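Long-range contact in nisin leader peptide-processing serine protease NisP (Lactococcus lactis subsp. lactis, PDB 4MZD), which probably acts as a subtilisin-like serine endopeptidase that removes the leader peptide from the nisin precursor and also cleaves its own C-terminal end: residues Phe300-Ala312 / Val349-Gly361. Sequence-based numbering, arbitrary orientation.
Sequences FSNIGADAIYAPA and VYGNSFATPKVSG
With OG of Ser301 swung opposite its own backbone N (chi1 -176°) and CG of Asn352 opposite its own carbonyl carbon (chi1 -70°), the hydroxyl meets the NH2 end of the amide, and Asn352 ND2 donates to Ser301 OG over 2.9 Å. The hydroxyl lies close to the amide plane and in turn donates to Asn302 O, while ND2 also bonds to Leu246 O, which fixes how the amide is rotated. Its other end, OD1, sits at the edge of the Phe300 ring, 3.6 Å from CE1. That ring reaches across to Gly351 CA and slants against the Tyr350 ring, the two planes 46° apart.

Just beyond strand 308-311, Ala312 O accepts a 3.0 Å backbone bond from Gly351 N, so the two segments are tied directly where the loop leads into the serine. Ala355 then sets its CB 3.3 Å from Ala310 O and against the methyl of Ala310; this alanine pair is consistent with the short 7.8 Å between the axes of strand 308-311 and helix 356-361. One turn further along, Val359 CG2 lies 4.1 Å from Ile308 CG2.

Lys358 crosses the Pro311 ring at about a right angle and bends at its last torsion to bring NZ 3.0 Å from Pro311 O. The same buried ammonium bonds to Phe354 O and Gln154 and forms a salt bridge with Asp74, which probably offsets its charge.

Ser353, the predicted nucleophile, turns away from this interface, and its OG bonds to the backbone O of Arg488. The contact thus packs a strand at the edge of the largely parallel central sheet behind Gly-Asn-Ser-Phe-Ala-Thr-Pro, the segment that carries the predicted nucleophile and runs into helix 356-370 in the subtilisin fold.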
ATOM      1  N   PHE A 300      -1.368  12.883   8.456  1.00  8.87           N
ATOM      2  CA  PHE A 300      -0.057  12.421   8.000  1.00  9.11           C
ATOM      3  C   PHE A 300       0.049  12.213   6.486  1.00  8.45           C
ATOM      4  O   PHE A 300       1.153  12.048   5.973  1.00  8.73           O
ATOM      5  CB  PHE A 300       0.332  11.108   8.690  1.00  9.19           C
ATOM      6  CG  PHE A 300      -0.716  10.035   8.577  1.00  8.22           C
ATOM      7  CD1 PHE A 300      -0.914   9.350   7.384  1.00  8.25           C
ATOM      8  CD2 PHE A 300      -1.518   9.715   9.666  1.00  8.46           C
ATOM      9  CE1 PHE A 300      -1.890   8.378   7.274  1.00  8.54           C
ATOM     10  CE2 PHE A 300      -2.496   8.740   9.562  1.00  8.85           C
ATOM     11  CZ  PHE A 300      -2.689   8.081   8.369  1.00  8.84           C
ATOM     12  N   SER A 301      -1.070  12.161   5.769  1.00  8.38           N
ATOM     13  CA  SER A 301      -1.011  11.718   4.378  1.00  8.61           C
ATOM     14  C   SER A 301      -0.422  12.758   3.438  1.00  8.48           C
ATOM     15  O   SER A 301      -0.748  13.946   3.515  1.00  9.20           O
ATOM     16  CB  SER A 301      -2.396  11.331   3.869  1.00  8.32           C
ATOM     17  OG  SER A 301      -2.314  10.822   2.544  1.00  8.35           O
ATOM     18  N   ASN A 302       0.433  12.305   2.531  1.00  8.14           N
ATOM     19  CA  ASN A 302       0.773  13.135   1.396  1.00  8.68           C
ATOM     20  C   ASN A 302      -0.487  13.381   0.572  1.00  9.34           C
ATOM     21  O   ASN A 302      -1.482  12.649   0.671  1.00  9.68           O
ATOM     22  CB  ASN A 302       1.831  12.460   0.533  1.00  8.68           C
ATOM     23  CG  ASN A 302       3.213  12.469   1.162  1.00  8.35           C
ATOM     24  OD1 ASN A 302       3.414  12.929   2.289  1.00  8.74           O
ATOM     25  ND2 ASN A 302       4.185  11.964   0.418  1.00  8.65           N
ATOM     26  N   ILE A 303      -0.430  14.419  -0.249  1.00 10.18           N
ATOM     27  CA  ILE A 303      -1.564  14.828  -1.055  1.00 12.64           C
ATOM     28  C   ILE A 303      -1.163  14.809  -2.521  1.00 13.04           C
ATOM     29  O   ILE A 303      -0.141  15.386  -2.897  1.00 13.74           O
ATOM     30  CB  ILE A 303      -2.040  16.255  -0.674  1.00 15.10           C
ATOM     31  CG1 ILE A 303      -2.309  16.367   0.833  1.00 17.68           C
ATOM     32  CG2 ILE A 303      -3.261  16.659  -1.495  1.00 16.14           C
ATOM     33  CD1 ILE A 303      -1.128  16.886   1.632  1.00 18.56           C
ATOM     34  N   GLY A 304      -1.961  14.131  -3.340  1.00 15.21           N
ATOM     35  CA  GLY A 304      -1.751  14.109  -4.777  1.00 17.57           C
ATOM     36  C   GLY A 304      -3.055  14.372  -5.504  1.00 18.41           C
ATOM     37  O   GLY A 304      -4.078  13.768  -5.184  1.00 18.63           O
ATOM     38  N   ALA A 305      -3.029  15.272  -6.482  1.00 20.38           N
ATOM     39  CA  ALA A 305      -4.244  15.640  -7.201  1.00 21.55           C
ATOM     40  C   ALA A 305      -4.835  14.464  -7.976  1.00 20.58           C
ATOM     41  O   ALA A 305      -6.048  14.392  -8.178  1.00 22.50           O
ATOM     42  CB  ALA A 305      -3.976  16.812  -8.139  1.00 22.87           C
ATOM     43  N   ASP A 306      -3.968  13.549  -8.401  0.55 19.49           N
ATOM     44  CA  ASP A 306      -4.382  12.426  -9.234  0.55 19.02           C
ATOM     45  C   ASP A 306      -4.498  11.127  -8.438  0.55 16.72           C
ATOM     46  O   ASP A 306      -4.512  10.037  -9.012  0.55 17.32           O
ATOM     47  CB  ASP A 306      -3.400  12.234 -10.394  0.55 21.20           C
ATOM     48  CG  ASP A 306      -3.147  13.515 -11.163  0.55 23.57           C
ATOM     49  OD1 ASP A 306      -4.094  14.313 -11.322  0.55 24.42           O
ATOM     50  OD2 ASP A 306      -1.999  13.726 -11.608  0.55 24.67           O
ATOM     51  N   ALA A 307      -4.583  11.243  -7.116  1.00 14.64           N
ATOM     52  CA  ALA A 307      -4.713  10.071  -6.265  1.00 12.23           C
ATOM     53  C   ALA A 307      -6.164   9.721  -5.956  1.00 10.74           C
ATOM     54  O   ALA A 307      -7.081  10.515  -6.171  1.00 12.26           O
ATOM     55  CB  ALA A 307      -3.941  10.282  -4.982  1.00 11.99           C
ATOM     56  N   ILE A 308      -6.353   8.510  -5.457  1.00  9.67           N
ATOM     57  CA  ILE A 308      -7.588   8.121  -4.799  1.00  9.16           C
ATOM     58  C   ILE A 308      -7.268   7.972  -3.318  1.00  8.86           C
ATOM     59  O   ILE A 308      -6.126   7.667  -2.957  1.00  9.30           O
ATOM     60  CB  ILE A 308      -8.160   6.817  -5.385  1.00 10.32           C
ATOM     61  CG1 ILE A 308      -9.530   6.502  -4.779  1.00 11.95           C
ATOM     62  CG2 ILE A 308      -7.192   5.658  -5.191  1.00 10.82           C
ATOM     63  CD1 ILE A 308     -10.232   5.341  -5.454  1.00 13.31           C
ATOM     64  N   TYR A 309      -8.260   8.199  -2.464  1.00  9.00           N
ATOM     65  CA  TYR A 309      -8.049   8.147  -1.022  1.00  8.68           C
ATOM     66  C   TYR A 309      -8.936   7.090  -0.384  1.00  8.90           C
ATOM     67  O   TYR A 309     -10.055   6.845  -0.838  1.00  9.64           O
ATOM     68  CB  TYR A 309      -8.314   9.521  -0.394  1.00  9.81           C
ATOM     69  CG  TYR A 309      -7.342  10.571  -0.883  1.00  9.95           C
ATOM     70  CD1 TYR A 309      -6.206  10.892  -0.151  1.00 10.35           C
ATOM     71  CD2 TYR A 309      -7.544  11.217  -2.097  1.00 10.63           C
ATOM     72  CE1 TYR A 309      -5.306  11.834  -0.607  1.00 11.29           C
ATOM     73  CE2 TYR A 309      -6.648  12.156  -2.563  1.00 11.17           C
ATOM     74  CZ  TYR A 309      -5.529  12.456  -1.817  1.00 11.52           C
ATOM     75  OH  TYR A 309      -4.625  13.391  -2.265  1.00 13.50           O
ATOM     76  N   ALA A 310      -8.429   6.451   0.661  1.00  7.92           N
ATOM     77  CA  ALA A 310      -9.222   5.481   1.405  1.00  7.99           C
ATOM     78  C   ALA A 310      -8.813   5.543   2.875  1.00  7.36           C
ATOM     79  O   ALA A 310      -7.790   6.138   3.217  1.00  7.64           O
ATOM     80  CB  ALA A 310      -9.037   4.083   0.829  1.00  8.43           C
ATOM     81  N   PRO A 311      -9.619   4.949   3.766  1.00  7.62           N
ATOM     82  CA  PRO A 311      -9.328   5.130   5.195  1.00  7.81           C
ATOM     83  C   PRO A 311      -7.962   4.608   5.647  1.00  7.67           C
ATOM     84  O   PRO A 311      -7.646   3.427   5.468  1.00  8.39           O
ATOM     85  CB  PRO A 311     -10.476   4.381   5.879  1.00  8.81           C
ATOM     86  CG  PRO A 311     -11.609   4.529   4.908  1.00  8.93           C
ATOM     87  CD  PRO A 311     -10.956   4.367   3.554  1.00  8.67           C
ATOM     88  N   ALA A 312      -7.200   5.514   6.261  1.00  7.73           N
ATOM     89  CA  ALA A 312      -5.861   5.270   6.782  1.00  7.73           C
ATOM     90  C   ALA A 312      -5.740   5.655   8.253  1.00  7.36           C
ATOM     91  O   ALA A 312      -4.749   5.321   8.892  1.00  8.14           O
ATOM     92  CB  ALA A 312      -4.832   6.043   5.974  1.00  8.45           C
ATOM     93  N   VAL A 349      -3.477   0.084  13.833  1.00  8.15           N
ATOM     94  CA  VAL A 349      -2.430   0.635  12.980  1.00  8.15           C
ATOM     95  C   VAL A 349      -2.938   1.902  12.293  1.00  7.53           C
ATOM     96  O   VAL A 349      -4.125   2.225  12.346  1.00  7.80           O
ATOM     97  CB  VAL A 349      -2.007  -0.392  11.897  1.00  8.70           C
ATOM     98  CG1 VAL A 349      -1.477  -1.664  12.545  1.00  9.78           C
ATOM     99  CG2 VAL A 349      -3.169  -0.699  10.961  1.00  9.08           C
ATOM    100  N   TYR A 350      -2.033   2.618  11.633  1.00  7.54           N
ATOM    101  CA  TYR A 350      -2.431   3.756  10.805  1.00  7.82           C
ATOM    102  C   TYR A 350      -1.425   3.907   9.681  1.00  7.02           C
ATOM    103  O   TYR A 350      -0.295   3.433   9.787  1.00  7.78           O
ATOM    104  CB  TYR A 350      -2.498   5.055  11.625  1.00  8.86           C
ATOM    105  CG  TYR A 350      -1.145   5.510  12.112  1.00 10.52           C
ATOM    106  CD1 TYR A 350      -0.347   6.343  11.329  1.00 11.90           C
ATOM    107  CD2 TYR A 350      -0.642   5.085  13.332  1.00 13.26           C
ATOM    108  CE1 TYR A 350       0.902   6.740  11.750  1.00 14.36           C
ATOM    109  CE2 TYR A 350       0.613   5.486  13.763  1.00 15.63           C
ATOM    110  CZ  TYR A 350       1.371   6.314  12.964  1.00 16.68           C
ATOM    111  OH  TYR A 350       2.613   6.721  13.384  1.00 19.90           O
ATOM    112  N   GLY A 351      -1.833   4.582   8.615  1.00  7.56           N
ATOM    113  CA  GLY A 351      -0.917   4.916   7.542  1.00  7.71           C
ATOM    114  C   GLY A 351      -1.473   4.563   6.179  1.00  7.09           C
ATOM    115  O   GLY A 351      -2.364   3.709   6.045  1.00  7.41           O
ATOM    116  N   ASN A 352      -0.934   5.203   5.148  1.00  6.99           N
ATOM    117  CA  ASN A 352      -1.435   4.970   3.801  1.00  7.01           C
ATOM    118  C   ASN A 352      -1.219   3.541   3.322  1.00  6.73           C
ATOM    119  O   ASN A 352      -1.873   3.095   2.377  1.00  6.83           O
ATOM    120  CB  ASN A 352      -0.823   5.968   2.827  1.00  7.26           C
ATOM    121  CG  ASN A 352      -1.345   7.371   3.052  1.00  7.59           C
ATOM    122  OD1 ASN A 352      -2.326   7.567   3.778  1.00  8.18           O
ATOM    123  ND2 ASN A 352      -0.705   8.353   2.430  1.00  7.59           N
ATOM    124  N   SER A 353      -0.308   2.821   3.968  1.00  6.98           N
ATOM    125  CA  SER A 353      -0.161   1.395   3.689  1.00  7.20           C
ATOM    126  C   SER A 353      -1.434   0.590   3.919  1.00  6.55           C
ATOM    127  O   SER A 353      -1.512  -0.537   3.443  1.00  6.69           O
ATOM    128  CB  SER A 353       0.941   0.784   4.535  1.00  8.19           C
ATOM    129  OG  SER A 353       0.664   0.953   5.903  1.00  9.05           O
ATOM    130  N   PHE A 354      -2.394   1.141   4.659  1.00  6.65           N
ATOM    131  CA  PHE A 354      -3.629   0.437   4.971  1.00  7.11           C
ATOM    132  C   PHE A 354      -4.823   0.944   4.176  1.00  7.21           C
ATOM    133  O   PHE A 354      -5.874   0.299   4.159  1.00  8.99           O
ATOM    134  CB  PHE A 354      -3.858   0.443   6.480  1.00  7.86           C
ATOM    135  CG  PHE A 354      -2.676  -0.072   7.221  1.00  7.27           C
ATOM    136  CD1 PHE A 354      -2.290  -1.401   7.074  1.00  8.40           C
ATOM    137  CD2 PHE A 354      -1.887   0.769   7.982  1.00  7.59           C
ATOM    138  CE1 PHE A 354      -1.161  -1.878   7.695  1.00  8.84           C
ATOM    139  CE2 PHE A 354      -0.752   0.286   8.621  1.00  8.06           C
ATOM    140  CZ  PHE A 354      -0.393  -1.044   8.474  1.00  8.86           C
ATOM    141  N   ALA A 355      -4.648   2.086   3.507  1.00  6.99           N
ATOM    142  CA  ALA A 355      -5.600   2.568   2.508  1.00  7.38           C
ATOM    143  C   ALA A 355      -5.380   1.839   1.184  1.00  6.96           C
ATOM    144  O   ALA A 355      -6.326   1.413   0.521  1.00  7.67           O
ATOM    145  CB  ALA A 355      -5.436   4.072   2.319  1.00  7.93           C
ATOM    146  N   THR A 356      -4.111   1.699   0.813  1.00  6.64           N
ATOM    147  CA  THR A 356      -3.695   1.069  -0.434  1.00  6.74           C
ATOM    148  C   THR A 356      -4.326  -0.314  -0.674  1.00  6.40           C
ATOM    149  O   THR A 356      -4.909  -0.545  -1.728  1.00  6.78           O
ATOM    150  CB  THR A 356      -2.153   1.064  -0.501  1.00  6.96           C
ATOM    151  OG1 THR A 356      -1.696   2.415  -0.381  1.00  7.15           O
ATOM    152  CG2 THR A 356      -1.645   0.513  -1.813  1.00  7.84           C
ATOM    153  N   PRO A 357      -4.258  -1.229   0.312  1.00  6.25           N
ATOM    154  CA  PRO A 357      -4.844  -2.560   0.103  1.00  6.57           C
ATOM    155  C   PRO A 357      -6.359  -2.546  -0.038  1.00  6.49           C
ATOM    156  O   PRO A 357      -6.912  -3.470  -0.647  1.00  6.85           O
ATOM    157  CB  PRO A 357      -4.427  -3.336   1.365  1.00  7.03           C
ATOM    158  CG  PRO A 357      -4.075  -2.272   2.371  1.00  6.79           C
ATOM    159  CD  PRO A 357      -3.448  -1.194   1.538  1.00  6.64           C
ATOM    160  N   LYS A 358      -7.030  -1.554   0.536  1.00  6.60           N
ATOM    161  CA  LYS A 358      -8.470  -1.444   0.333  1.00  7.02           C
ATOM    162  C   LYS A 358      -8.750  -1.215  -1.150  1.00  6.83           C
ATOM    163  O   LYS A 358      -9.645  -1.823  -1.734  1.00  7.65           O
ATOM    164  CB  LYS A 358      -9.067  -0.311   1.169  1.00  7.42           C
ATOM    165  CG  LYS A 358      -8.977  -0.518   2.673  1.00  7.79           C
ATOM    166  CD  LYS A 358      -9.701   0.625   3.389  1.00  8.57           C
ATOM    167  CE  LYS A 358      -9.908   0.402   4.881  1.00  8.47           C
ATOM    168  NZ  LYS A 358      -8.684   0.606   5.699  1.00  8.67           N
ATOM    169  N   VAL A 359      -7.965  -0.337  -1.770  1.00  6.62           N
ATOM    170  CA  VAL A 359      -8.093  -0.090  -3.195  1.00  7.08           C
ATOM    171  C   VAL A 359      -7.682  -1.325  -4.007  1.00  6.79           C
ATOM    172  O   VAL A 359      -8.372  -1.705  -4.956  1.00  7.54           O
ATOM    173  CB  VAL A 359      -7.290   1.161  -3.600  1.00  7.55           C
ATOM    174  CG1 VAL A 359      -7.356   1.377  -5.106  1.00  8.52           C
ATOM    175  CG2 VAL A 359      -7.831   2.382  -2.856  1.00  8.61           C
ATOM    176  N   SER A 360      -6.573  -1.965  -3.642  1.00  6.96           N
ATOM    177  CA  SER A 360      -6.134  -3.155  -4.377  1.00  7.06           C
ATOM    178  C   SER A 360      -7.187  -4.257  -4.382  1.00  7.12           C
ATOM    179  O   SER A 360      -7.478  -4.850  -5.419  1.00  7.49           O
ATOM    180  CB  SER A 360      -4.846  -3.716  -3.788  1.00  7.41           C
ATOM    181  OG  SER A 360      -3.790  -2.808  -3.996  1.00  7.98           O
ATOM    182  N   GLY A 361      -7.746  -4.552  -3.213  1.00  7.13           N
ATOM    183  CA  GLY A 361      -8.756  -5.588  -3.134  1.00  7.35           C
ATOM    184  C   GLY A 361     -10.002  -5.233  -3.926  1.00  7.49           C
ATOM    185  O   GLY A 361     -10.595  -6.089  -4.581  1.00  8.25           O
TER